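Local structure of periplasmic sugar-binding domain protein (Pseudomonas fluorescens Pf-5, 3H75) at residues A212-A217 with G239-P244; Y127-E132 with V257-H262; A246-I251 with Q305-G310; V119-E124 with S293-L298. The protein probably binds a sugar in the periplasm, between the two alpha/beta domains of a bacterial solute-binding protein. One frame throughout, in Å; residues are numbered along the deposited sequence.

Contact 1 (A212-A217 with G239-P244); sequences ANDEMA and GVNSSP. With GOL (glycerol), chain D.
A212 O packs against V240 CB, 3.4 Å away, while bonding R163 NH1. N213 is the N-cap of helix 214-226: its OD1 accepts from M216 N, and its CA sits against V240 O. Its ND2 points the other way, to O3 of a glycerol, in a nearly straight bond (176°). N241 ND2 shares that O3, and OD1 of N241 accepts from O2 at 2.7 Å. This glycerol, probably from the crystallisation liquor, lies where a sugar would probably bind between the domains.

D214 does most of the joining. Its backbone N bonds weakly to V240 O at 2.7 Å. A chi1 of 61° tucks CG between its own backbone N and carbonyl carbon, which turns the carboxylate over the loop after the strand. There OD2 takes two bonds from S243, one from N at 3.0 Å nearly along the C-O axis and one from OG at 2.7 Å from above the carboxylate plane. OD1 accepts from N241 ND2 at 3.0 Å, with amide and carboxylate planes almost perpendicular (84°). With an alanine here S243 N would probably lose its acceptor and S243 OG one partner, leaving N241 ND2 only the glycerol among the bonds just described.

The contact lies at the C-terminal ends of strands 206-211 and 236-240 and the start of helix 214-226, one beta-alpha-beta unit, with helix 17-33 touching N241 and S243.

Contact 2 (Y127-E132 with V257-H262); sequences YRMLKE and VLEAGH
M129 and E259 meet through their aliphatic parts: the CG atoms lie 3.6 Å apart, and the two side chains cross obliquely. One turn further along the helix, E132 does the same with V257, its CB resting 3.5 Å from V257 CG2. The valine's chi1 of -177° puts that methyl anti to the carbonyl carbon; its CG1 completes the patch 4.0 Å from E132 CB and, more distantly, by M129 CG. M129 is a selenomethionine, and it also touches S238 and V240 of the adjoining strand.

The polar ends take little part in this. E259 OE2 comes to 3.6 Å from R128 CB, yet the arginine's charged end leads away, and its NE makes a salt bridge with E124 of the same helix. At 6.8 Å from R128 NE, E259 OE2 could feel a weak attraction, offset by the like charge of E132 OE1 at 6.4 Å. Along the helix, the CE2 edge of Y127 lies over the centre of the R128 guanidinium.

The helix segment 127-132 runs nearly antiparallel to strand 257-260, their axes 159° apart and 8.9 Å from each other at closest. This is a helix laid on the face of a central sheet, as in the layered alpha/beta/alpha domains of periplasmic binding proteins.

Contact 3 (A246-I251 with Q305-G310); sequences ALQALI and QLLRLG
L247 is the main bump of the first helix. Its CD1 drops into the hollow between L306 and L307, against the backbone itself: 3.6 Å from L307 N and 3.8 Å from L306 C. The two CB atoms form the walls of that hollow, L306 CB 3.9 Å and L307 CB 4.0 Å from the same methyl. A chi1 of -65° carries L247 CG anti to its carbonyl carbon, which projects the branch across to the second helix.

The helix segments 246-251 and 305-309 run largely antiparallel, at 145°, with their axes 9.6 Å apart at closest. They belong to one domain of the periplasmic binding protein fold: helix 244-252 covers strand 257-260, with A246, L247 and L250 resting on L258, and helix 300-309 lies alongside, A303 touching L247, L250 and I251.

L307 is the bump in the return direction. With CG anti to the backbone N (chi1 176°), it sends CD2 toward the gap between Q248 and I251, one turn apart on the first helix. I251 CD1 meets this methyl 4.0 Å away, while Q248 OE1 approaches it to 3.4 Å, the two side chains crossing at a slant. The amide nitrogen of Q248 is occupied within its own helix, where NE2 bonds to D252 OD1.

Contact 4 (V119-E124 with S293-L298); sequences VGDDEE and SLFQAL
D121 and F295 bring together two chain passages near the junction of the domains in this two-domain periplasmic binding protein: the start of helix 122-137, just after strand 115-119 of one sheet, and the run from strand 289-291 of that sheet to strand 296-297 of the other. On the tight side, D121 OD1 grips the second passage by its backbone. F295 N donates almost straight (172°) to the syn lone pair of OD1, and L294 N reaches the same oxygen at 3.1 Å from well above the carboxylate plane. A chi1 of 56° swings the D121 carboxylate toward these two amides.

The F295 ring then packs against the beginning of the helix. D122 OD1 lies at the ring edge, 3.3 Å from CE2, with carboxylate and ring planes 53° apart; the charge of D122 is matched by a salt bridge to R163, and the ring also meets H262. The amides of L294 and F295 would probably be left without their shared acceptor if D121 gave way to an alanine, and the loop's hold on the helix start would weaken.

D121 OD2 faces the looser, watery side. S293 approaches D121 through carbon, its CA 3.7 Å from D121 CG, while its OG stops short of a direct bond. One water bridges D121 OD2 to S293 OG. A second gives one hydrogen to D121 OD2, at 2.6 Å, and the other to the carbonyl oxygen of F295.

In the fold
From the N terminus, the chain first builds most of the sheet that includes strand 115-119, then enters helix 122-137, whose start opens contact 4 and whose next turns open contact 2. The following excursion through the second domain contains contact 1, which closes the crossover through helix 214-226 and is nested inside both of the others. Contact 3 opens on helix 244-252. Contact 2 closes on strand 257-260, nested within contact 4, which closes just before strand 296-297. Contact 3 closes last, crossing both and tying helix 244-252 to helix 300-309. Strands 236-240, 257-260 and 296-297 are neighbours in one sheet, which links contacts 1, 2 and 4.

Contact 1 (A212-A217 with G239-P244)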
loop_
_atom_site.group_PDB
_atom_site.type_symbol
_atom_site.label_atom_id
_atom_site.label_comp_id
_atom_site.label_asym_id
_atom_site.label_seq_id
_atom_site.Cartn_x
_atom_site.Cartn_y
_atom_site.Cartn_z
ATOM N N ALA A 212 2.204 9.281 -5.138
ATOM C CA ALA A 212 1.729 7.916 -4.933
ATOM C C ALA A 212 2.188 7.305 -3.614
ATOM O O ALA A 212 1.735 6.234 -3.237
ATOM C CB ALA A 212 2.134 7.031 -6.106
ATOM N N ASN A 213 3.116 7.954 -2.919
ATOM C CA ASN A 213 3.501 7.458 -1.602
ATOM C C ASN A 213 4.028 8.616 -0.768
ATOM O O ASN A 213 4.242 9.718 -1.296
ATOM C CB ASN A 213 4.472 6.256 -1.689
ATOM C CG ASN A 213 5.927 6.645 -1.752
ATOM O OD1 ASN A 213 6.274 7.760 -2.117
ATOM N ND2 ASN A 213 6.800 5.697 -1.407
ATOM N N ASP A 214 4.191 8.388 0.530
ATOM C CA ASP A 214 4.631 9.444 1.425
ATOM C C ASP A 214 6.096 9.832 1.309
ATOM O O ASP A 214 6.432 11.005 1.469
ATOM C CB ASP A 214 4.269 9.098 2.883
ATOM C CG ASP A 214 4.919 7.818 3.380
ATOM O OD1 ASP A 214 5.432 7.022 2.565
ATOM O OD2 ASP A 214 4.896 7.608 4.610
ATOM N N GLU A 215 6.956 8.860 1.023
ATOM C CA GLU A 215 8.386 9.122 0.869
ATOM C C GLU A 215 8.597 10.211 -0.180
ATOM O O GLU A 215 9.314 11.190 0.049
ATOM C CB GLU A 215 9.114 7.854 0.411
ATOM C CG GLU A 215 9.038 6.657 1.360
ATOM C CD GLU A 215 9.980 6.770 2.542
ATOM O OE1 GLU A 215 11.046 7.407 2.396
ATOM O OE2 GLU A 215 9.663 6.203 3.612
HETATM N N MSE A 216 7.969 10.037 -1.338
HETATM C CA MSE A 216 8.107 11.004 -2.415
HETATM C C MSE A 216 7.502 12.352 -2.047
HETATM O O MSE A 216 8.062 13.390 -2.377
HETATM C CB MSE A 216 7.477 10.452 -3.692
HETATM C CG MSE A 216 8.189 9.202 -4.195
HETATM SE SE MSE A 216 7.574 8.563 -5.892
HETATM C CE MSE A 216 5.712 8.188 -5.398
ATOM N N ALA A 217 6.371 12.347 -1.348
ATOM C CA ALA A 217 5.756 13.606 -0.941
ATOM C C ALA A 217 6.723 14.388 -0.044
ATOM O O ALA A 217 6.916 15.590 -0.224
ATOM C CB ALA A 217 4.443 13.337 -0.205
ATOM N N GLY A 239 -0.185 12.095 0.000
ATOM C CA GLY A 239 0.692 10.937 0.036
ATOM C C GLY A 239 -0.037 9.686 0.491
ATOM O O GLY A 239 -1.185 9.755 0.940
ATOM N N VAL A 240 0.634 8.543 0.359
ATOM C CA VAL A 240 0.096 7.244 0.772
ATOM C C VAL A 240 1.119 6.565 1.684
ATOM O O VAL A 240 2.315 6.655 1.433
ATOM C CB VAL A 240 -0.143 6.320 -0.441
ATOM C CG1 VAL A 240 -0.746 5.002 0.022
ATOM C CG2 VAL A 240 -1.067 6.989 -1.441
ATOM N N ASN A 241 0.626 5.893 2.727
ATOM C CA ASN A 241 1.408 5.151 3.733
ATOM C C ASN A 241 1.252 5.804 5.110
ATOM O O ASN A 241 0.343 6.617 5.318
ATOM C CB ASN A 241 2.906 5.064 3.383
ATOM C CG ASN A 241 3.186 4.280 2.096
ATOM O OD1 ASN A 241 2.308 3.620 1.540
ATOM N ND2 ASN A 241 4.430 4.350 1.629
ATOM N N SER A 242 2.128 5.455 6.048
ATOM C CA SER A 242 2.034 6.008 7.397
ATOM C C SER A 242 3.373 6.110 8.114
ATOM O O SER A 242 3.478 5.786 9.302
ATOM C CB SER A 242 1.061 5.165 8.236
ATOM O OG SER A 242 1.496 3.815 8.323
ATOM N N SER A 243 4.403 6.558 7.406
ATOM C CA SER A 243 5.709 6.697 8.040
ATOM C C SER A 243 5.589 7.717 9.168
ATOM O O SER A 243 4.759 8.628 9.116
ATOM C CB SER A 243 6.758 7.170 7.035
ATOM O OG SER A 243 6.484 8.485 6.590
ATOM N N PRO A 244 6.421 7.577 10.207
ATOM C CA PRO A 244 6.372 8.512 11.332
ATOM C C PRO A 244 6.432 9.971 10.893
ATOM O O PRO A 244 5.657 10.799 11.377
ATOM C CB PRO A 244 7.581 8.106 12.168
ATOM C CG PRO A 244 7.656 6.629 11.932
ATOM C CD PRO A 244 7.424 6.524 10.441
HETATM C C1 GOL D . 3.384 0.497 -2.096
HETATM O O1 GOL D . 2.155 0.033 -1.736
HETATM C C2 GOL D . 3.763 1.529 -1.054
HETATM O O2 GOL D . 2.731 2.590 -0.940
HETATM C C3 GOL D . 5.153 2.076 -1.435
HETATM O O3 GOL D . 5.714 3.033 -0.638
#

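Contact 2 (Y127-E132 with V257-H262)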
loop_
_atom_site.group_PDB
_atom_site.type_symbol
_atom_site.label_atom_id
_atom_site.label_comp_id
_atom_site.label_asym_id
_atom_site.label_seq_id
_atom_site.Cartn_x
_atom_site.Cartn_y
_atom_site.Cartn_z
ATOM N N TYR A 127 -7.646 8.306 -6.519
ATOM C CA TYR A 127 -8.766 9.178 -6.857
ATOM C C TYR A 127 -9.042 10.146 -5.704
ATOM O O TYR A 127 -9.100 11.363 -5.892
ATOM C CB TYR A 127 -10.000 8.313 -7.116
ATOM C CG TYR A 127 -11.276 9.070 -7.395
ATOM C CD1 TYR A 127 -11.454 9.760 -8.593
ATOM C CD2 TYR A 127 -12.326 9.060 -6.477
ATOM C CE1 TYR A 127 -12.648 10.416 -8.873
ATOM C CE2 TYR A 127 -13.527 9.714 -6.747
ATOM C CZ TYR A 127 -13.678 10.389 -7.948
ATOM O OH TYR A 127 -14.857 11.050 -8.218
ATOM N N ARG A 128 -9.199 9.596 -4.507
ATOM C CA ARG A 128 -9.497 10.408 -3.334
ATOM C C ARG A 128 -8.422 11.435 -3.021
ATOM O O ARG A 128 -8.735 12.522 -2.549
ATOM C CB ARG A 128 -9.751 9.506 -2.123
ATOM C CG ARG A 128 -11.078 8.749 -2.207
ATOM C CD ARG A 128 -12.259 9.714 -2.200
ATOM N NE ARG A 128 -13.492 9.086 -2.667
ATOM C CZ ARG A 128 -14.590 9.757 -2.998
ATOM N NH1 ARG A 128 -14.611 11.082 -2.911
ATOM N NH2 ARG A 128 -15.666 9.107 -3.423
HETATM N N MSE A 129 -7.159 11.116 -3.287
HETATM C CA MSE A 129 -6.120 12.099 -3.000
HETATM C C MSE A 129 -6.323 13.388 -3.769
HETATM O O MSE A 129 -6.205 14.469 -3.197
HETATM C CB MSE A 129 -4.725 11.552 -3.291
HETATM C CG MSE A 129 -4.206 10.599 -2.219
HETATM SE SE MSE A 129 -2.299 10.276 -2.386
HETATM C CE MSE A 129 -2.329 9.147 -3.977
ATOM N N LEU A 130 -6.634 13.299 -5.057
ATOM C CA LEU A 130 -6.833 14.524 -5.818
ATOM C C LEU A 130 -8.103 15.233 -5.365
ATOM O O LEU A 130 -8.099 16.452 -5.215
ATOM C CB LEU A 130 -6.895 14.256 -7.326
ATOM C CG LEU A 130 -6.880 15.560 -8.139
ATOM C CD1 LEU A 130 -5.599 16.327 -7.847
ATOM C CD2 LEU A 130 -6.990 15.262 -9.616
ATOM N N LYS A 131 -9.183 14.482 -5.147
ATOM C CA LYS A 131 -10.434 15.104 -4.706
ATOM C C LYS A 131 -10.234 15.840 -3.382
ATOM O O LYS A 131 -10.737 16.951 -3.203
ATOM C CB LYS A 131 -11.545 14.059 -4.562
ATOM C CG LYS A 131 -12.084 13.565 -5.891
ATOM C CD LYS A 131 -13.325 12.702 -5.713
ATOM C CE LYS A 131 -14.517 13.492 -5.200
ATOM N NZ LYS A 131 -15.029 14.477 -6.191
ATOM N N GLU A 132 -9.490 15.225 -2.465
ATOM C CA GLU A 132 -9.219 15.832 -1.165
ATOM C C GLU A 132 -8.355 17.080 -1.302
ATOM O O GLU A 132 -8.607 18.096 -0.646
ATOM C CB GLU A 132 -8.523 14.823 -0.247
ATOM C CG GLU A 132 -9.457 13.801 0.370
ATOM C CD GLU A 132 -10.368 14.426 1.406
ATOM O OE1 GLU A 132 -9.854 14.864 2.457
ATOM O OE2 GLU A 132 -11.592 14.489 1.164
ATOM N N VAL A 257 -3.000 15.607 2.759
ATOM C CA VAL A 257 -3.765 14.370 2.660
ATOM C C VAL A 257 -2.829 13.177 2.801
ATOM O O VAL A 257 -1.772 13.143 2.178
ATOM C CB VAL A 257 -4.468 14.255 1.287
ATOM C CG1 VAL A 257 -5.322 12.993 1.251
ATOM C CG2 VAL A 257 -5.320 15.493 1.023
ATOM N N LEU A 258 -3.218 12.204 3.620
ATOM C CA LEU A 258 -2.403 11.007 3.795
ATOM C C LEU A 258 -3.320 9.798 3.829
ATOM O O LEU A 258 -4.061 9.597 4.796
ATOM C CB LEU A 258 -1.577 11.085 5.089
ATOM C CG LEU A 258 -0.614 9.920 5.360
ATOM C CD1 LEU A 258 0.366 9.748 4.193
ATOM C CD2 LEU A 258 0.140 10.190 6.657
ATOM N N GLU A 259 -3.298 9.020 2.749
ATOM C CA GLU A 259 -4.109 7.809 2.644
ATOM C C GLU A 259 -3.328 6.681 3.298
ATOM O O GLU A 259 -2.181 6.420 2.935
ATOM C CB GLU A 259 -4.368 7.452 1.177
ATOM C CG GLU A 259 -5.334 8.372 0.442
ATOM C CD GLU A 259 -6.773 8.170 0.870
ATOM O OE1 GLU A 259 -7.114 7.048 1.297
ATOM O OE2 GLU A 259 -7.566 9.130 0.764
ATOM N N ALA A 260 -3.942 6.002 4.260
ATOM C CA ALA A 260 -3.245 4.922 4.946
ATOM C C ALA A 260 -4.170 3.772 5.273
ATOM O O ALA A 260 -5.391 3.919 5.239
ATOM C CB ALA A 260 -2.601 5.447 6.227
ATOM N N GLY A 261 -3.573 2.625 5.581
ATOM C CA GLY A 261 -4.354 1.456 5.935
ATOM C C GLY A 261 -3.933 0.164 5.264
ATOM O O GLY A 261 -4.118 -0.915 5.831
ATOM N N HIS A 262 -3.350 0.246 4.072
ATOM C CA HIS A 262 -2.964 -0.971 3.372
ATOM C C HIS A 262 -1.786 -1.738 3.967
ATOM O O HIS A 262 -1.532 -2.877 3.576
ATOM C CB HIS A 262 -2.727 -0.686 1.876
ATOM C CG HIS A 262 -1.478 0.081 1.575
ATOM N ND1 HIS A 262 -1.118 1.226 2.254
ATOM C CD2 HIS A 262 -0.540 -0.092 0.614
ATOM C CE1 HIS A 262 -0.018 1.726 1.723
ATOM N NE2 HIS A 262 0.354 0.944 0.725
#

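Contact 3 (A246-I251 with Q305-G310)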
loop_
_atom_site.group_PDB
_atom_site.type_symbol
_atom_site.label_atom_id
_atom_site.label_comp_id
_atom_site.label_asym_id
_atom_site.label_seq_id
_atom_site.Cartn_x
_atom_site.Cartn_y
_atom_site.Cartn_z
ATOM N N ALA A 246 5.634 11.275 7.968
ATOM C CA ALA A 246 4.436 11.656 7.223
ATOM C C ALA A 246 3.273 11.909 8.175
ATOM O O ALA A 246 2.496 12.846 7.984
ATOM C CB ALA A 246 4.069 10.562 6.225
ATOM N N LEU A 247 3.149 11.068 9.197
ATOM C CA LEU A 247 2.074 11.226 10.168
ATOM C C LEU A 247 2.239 12.557 10.893
ATOM O O LEU A 247 1.267 13.281 11.109
ATOM C CB LEU A 247 2.090 10.071 11.173
ATOM C CG LEU A 247 1.785 8.685 10.594
ATOM C CD1 LEU A 247 2.138 7.629 11.622
ATOM C CD2 LEU A 247 0.316 8.579 10.197
ATOM N N GLN A 248 3.472 12.881 11.263
ATOM C CA GLN A 248 3.725 14.137 11.956
ATOM C C GLN A 248 3.403 15.312 11.039
ATOM O O GLN A 248 2.839 16.311 11.481
ATOM C CB GLN A 248 5.186 14.227 12.399
ATOM C CG GLN A 248 5.496 15.469 13.238
ATOM C CD GLN A 248 4.744 15.486 14.558
ATOM O OE1 GLN A 248 4.953 14.625 15.414
ATOM N NE2 GLN A 248 3.860 16.465 14.727
ATOM N N ALA A 249 3.756 15.191 9.763
ATOM C CA ALA A 249 3.494 16.268 8.811
ATOM C C ALA A 249 1.995 16.484 8.630
ATOM O O ALA A 249 1.539 17.612 8.454
ATOM C CB ALA A 249 4.146 15.958 7.472
ATOM N N LEU A 250 1.228 15.400 8.669
ATOM C CA LEU A 250 -0.217 15.509 8.525
ATOM C C LEU A 250 -0.768 16.241 9.750
ATOM O O LEU A 250 -1.602 17.144 9.635
ATOM C CB LEU A 250 -0.855 14.121 8.415
ATOM C CG LEU A 250 -2.372 14.134 8.176
ATOM C CD1 LEU A 250 -2.676 14.671 6.783
ATOM C CD2 LEU A 250 -2.927 12.738 8.332
ATOM N N ILE A 251 -0.286 15.846 10.924
ATOM C CA ILE A 251 -0.715 16.464 12.174
ATOM C C ILE A 251 -0.368 17.954 12.182
ATOM O O ILE A 251 -1.161 18.782 12.642
ATOM C CB ILE A 251 -0.046 15.773 13.377
ATOM C CG1 ILE A 251 -0.522 14.320 13.462
ATOM C CG2 ILE A 251 -0.377 16.518 14.664
ATOM C CD1 ILE A 251 0.245 13.469 14.469
ATOM N N GLN A 305 -2.553 8.616 16.815
ATOM C CA GLN A 305 -2.602 7.261 17.357
ATOM C C GLN A 305 -1.572 6.364 16.681
ATOM O O GLN A 305 -0.813 5.655 17.346
ATOM C CB GLN A 305 -3.993 6.657 17.159
ATOM C CG GLN A 305 -5.086 7.272 18.011
ATOM C CD GLN A 305 -6.437 6.628 17.760
ATOM O OE1 GLN A 305 -7.145 6.984 16.817
ATOM N NE2 GLN A 305 -6.794 5.659 18.596
ATOM N N LEU A 306 -1.550 6.391 15.352
ATOM C CA LEU A 306 -0.610 5.574 14.603
ATOM C C LEU A 306 0.836 5.989 14.841
ATOM O O LEU A 306 1.737 5.152 14.831
ATOM C CB LEU A 306 -0.919 5.652 13.106
ATOM C CG LEU A 306 -2.262 5.083 12.643
ATOM C CD1 LEU A 306 -2.400 5.300 11.147
ATOM C CD2 LEU A 306 -2.349 3.597 12.974
ATOM N N LEU A 307 1.059 7.282 15.051
ATOM C CA LEU A 307 2.402 7.792 15.283
ATOM C C LEU A 307 2.940 7.285 16.612
ATOM O O LEU A 307 4.072 6.800 16.696
ATOM C CB LEU A 307 2.392 9.326 15.274
ATOM C CG LEU A 307 3.718 10.022 15.594
ATOM C CD1 LEU A 307 4.771 9.617 14.581
ATOM C CD2 LEU A 307 3.512 11.526 15.576
ATOM N N ARG A 308 2.119 7.393 17.650
ATOM C CA ARG A 308 2.506 6.947 18.980
ATOM C C ARG A 308 2.838 5.456 19.019
ATOM O O ARG A 308 3.838 5.049 19.611
ATOM C CB ARG A 308 1.380 7.252 19.974
ATOM C CG ARG A 308 1.643 6.770 21.394
ATOM C CD ARG A 308 0.551 7.243 22.349
ATOM N NE ARG A 308 -0.776 6.749 21.984
ATOM C CZ ARG A 308 -1.155 5.476 22.066
ATOM N NH1 ARG A 308 -0.309 4.554 22.504
ATOM N NH2 ARG A 308 -2.385 5.124 21.713
ATOM N N LEU A 309 2.008 4.646 18.370
ATOM C CA LEU A 309 2.204 3.200 18.366
ATOM C C LEU A 309 3.274 2.675 17.416
ATOM O O LEU A 309 3.980 1.719 17.739
ATOM C CB LEU A 309 0.872 2.509 18.076
ATOM C CG LEU A 309 -0.119 2.571 19.240
ATOM C CD1 LEU A 309 -1.516 2.240 18.760
ATOM C CD2 LEU A 309 0.338 1.604 20.331
ATOM N N GLY A 310 3.397 3.290 16.247
ATOM C CA GLY A 310 4.395 2.831 15.299
ATOM C C GLY A 310 4.186 1.367 14.952
ATOM O O GLY A 310 3.044 0.909 14.839
#

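Contact 4 (V119-E124 with S293-L298)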
loop_
_atom_site.group_PDB
_atom_site.type_symbol
_atom_site.label_atom_id
_atom_site.label_comp_id
_atom_site.label_asym_id
_atom_site.label_seq_id
_atom_site.Cartn_x
_atom_site.Cartn_y
_atom_site.Cartn_z
ATOM N N VAL A 119 -6.701 -8.163 -2.072
ATOM C CA VAL A 119 -6.293 -6.845 -2.530
ATOM C C VAL A 119 -6.995 -5.722 -1.790
ATOM O O VAL A 119 -8.060 -5.919 -1.197
ATOM C CB VAL A 119 -6.588 -6.674 -4.032
ATOM C CG1 VAL A 119 -5.945 -7.807 -4.815
ATOM C CG2 VAL A 119 -8.095 -6.640 -4.269
ATOM N N GLY A 120 -6.387 -4.542 -1.841
ATOM C CA GLY A 120 -6.958 -3.374 -1.206
ATOM C C GLY A 120 -7.621 -2.499 -2.253
ATOM O O GLY A 120 -8.066 -2.998 -3.290
ATOM N N ASP A 121 -7.688 -1.196 -1.997
ATOM C CA ASP A 121 -8.325 -0.285 -2.942
ATOM C C ASP A 121 -7.424 0.875 -3.365
ATOM O O ASP A 121 -7.715 2.045 -3.094
ATOM C CB ASP A 121 -9.662 0.225 -2.362
ATOM C CG ASP A 121 -9.519 0.895 -0.997
ATOM O OD1 ASP A 121 -8.547 0.615 -0.262
ATOM O OD2 ASP A 121 -10.413 1.699 -0.648
ATOM N N ASP A 122 -6.335 0.533 -4.053
ATOM C CA ASP A 122 -5.370 1.522 -4.532
ATOM C C ASP A 122 -5.979 2.574 -5.458
ATOM O O ASP A 122 -5.641 3.754 -5.369
ATOM C CB ASP A 122 -4.206 0.835 -5.262
ATOM C CG ASP A 122 -3.183 0.221 -4.311
ATOM O OD1 ASP A 122 -2.654 0.949 -3.451
ATOM O OD2 ASP A 122 -2.899 -0.989 -4.434
ATOM N N GLU A 123 -6.859 2.160 -6.364
ATOM C CA GLU A 123 -7.464 3.118 -7.285
ATOM C C GLU A 123 -8.236 4.187 -6.515
ATOM O O GLU A 123 -8.122 5.379 -6.812
ATOM C CB GLU A 123 -8.395 2.408 -8.270
ATOM C CG GLU A 123 -8.810 3.273 -9.452
ATOM C CD GLU A 123 -9.675 2.522 -10.448
ATOM O OE1 GLU A 123 -9.351 1.353 -10.746
ATOM O OE2 GLU A 123 -10.668 3.099 -10.938
ATOM N N GLU A 124 -9.014 3.767 -5.521
ATOM C CA GLU A 124 -9.781 4.714 -4.721
ATOM C C GLU A 124 -8.838 5.701 -4.039
ATOM O O GLU A 124 -9.122 6.895 -3.973
ATOM C CB GLU A 124 -10.610 3.981 -3.661
ATOM C CG GLU A 124 -11.376 4.913 -2.720
ATOM C CD GLU A 124 -12.533 5.637 -3.392
ATOM O OE1 GLU A 124 -12.576 5.702 -4.640
ATOM O OE2 GLU A 124 -13.404 6.154 -2.663
ATOM N N SER A 293 -11.479 -2.778 1.293
ATOM C CA SER A 293 -11.390 -1.326 1.243
ATOM C C SER A 293 -10.633 -1.014 2.521
ATOM O O SER A 293 -11.206 -1.039 3.610
ATOM C CB SER A 293 -12.782 -0.685 1.278
ATOM O OG SER A 293 -13.471 -0.899 0.058
ATOM N N LEU A 294 -9.337 -0.751 2.394
ATOM C CA LEU A 294 -8.507 -0.479 3.559
ATOM C C LEU A 294 -8.067 0.973 3.698
ATOM O O LEU A 294 -7.842 1.448 4.814
ATOM C CB LEU A 294 -7.262 -1.373 3.532
ATOM C CG LEU A 294 -7.497 -2.886 3.540
ATOM C CD1 LEU A 294 -6.166 -3.601 3.405
ATOM C CD2 LEU A 294 -8.193 -3.299 4.836
ATOM N N PHE A 295 -7.949 1.680 2.579
ATOM C CA PHE A 295 -7.497 3.064 2.625
ATOM C C PHE A 295 -8.468 4.049 3.245
ATOM O O PHE A 295 -9.677 3.977 3.033
ATOM C CB PHE A 295 -7.132 3.560 1.224
ATOM C CG PHE A 295 -5.790 3.099 0.749
ATOM C CD1 PHE A 295 -4.633 3.466 1.427
ATOM C CD2 PHE A 295 -5.677 2.308 -0.387
ATOM C CE1 PHE A 295 -3.378 3.051 0.976
ATOM C CE2 PHE A 295 -4.428 1.887 -0.845
ATOM C CZ PHE A 295 -3.276 2.261 -0.160
ATOM N N GLN A 296 -7.904 4.969 4.017
ATOM C CA GLN A 296 -8.656 6.031 4.670
ATOM C C GLN A 296 -7.786 7.274 4.657
ATOM O O GLN A 296 -6.575 7.190 4.862
ATOM C CB GLN A 296 -8.965 5.688 6.128
ATOM C CG GLN A 296 -10.055 4.665 6.350
ATOM C CD GLN A 296 -10.356 4.477 7.826
ATOM O OE1 GLN A 296 -10.570 5.450 8.554
ATOM N NE2 GLN A 296 -10.381 3.225 8.276
ATOM N N ALA A 297 -8.402 8.422 4.404
ATOM C CA ALA A 297 -7.679 9.688 4.430
ATOM C C ALA A 297 -7.629 10.026 5.918
ATOM O O ALA A 297 -8.613 10.496 6.491
ATOM C CB ALA A 297 -8.451 10.749 3.665
ATOM N N LEU A 298 -6.483 9.770 6.540
ATOM C CA LEU A 298 -6.302 9.987 7.968
ATOM C C LEU A 298 -6.621 11.369 8.502
ATOM O O LEU A 298 -6.334 12.375 7.863
ATOM C CB LEU A 298 -4.868 9.657 8.374
ATOM C CG LEU A 298 -4.363 8.226 8.204
ATOM C CD1 LEU A 298 -2.893 8.188 8.611
ATOM C CD2 LEU A 298 -5.183 7.268 9.055
HETATM O O HOH W 1 -11.295 2.594 1.675
HETATM O O HOH W 2 -12.988 1.315 -1.715
#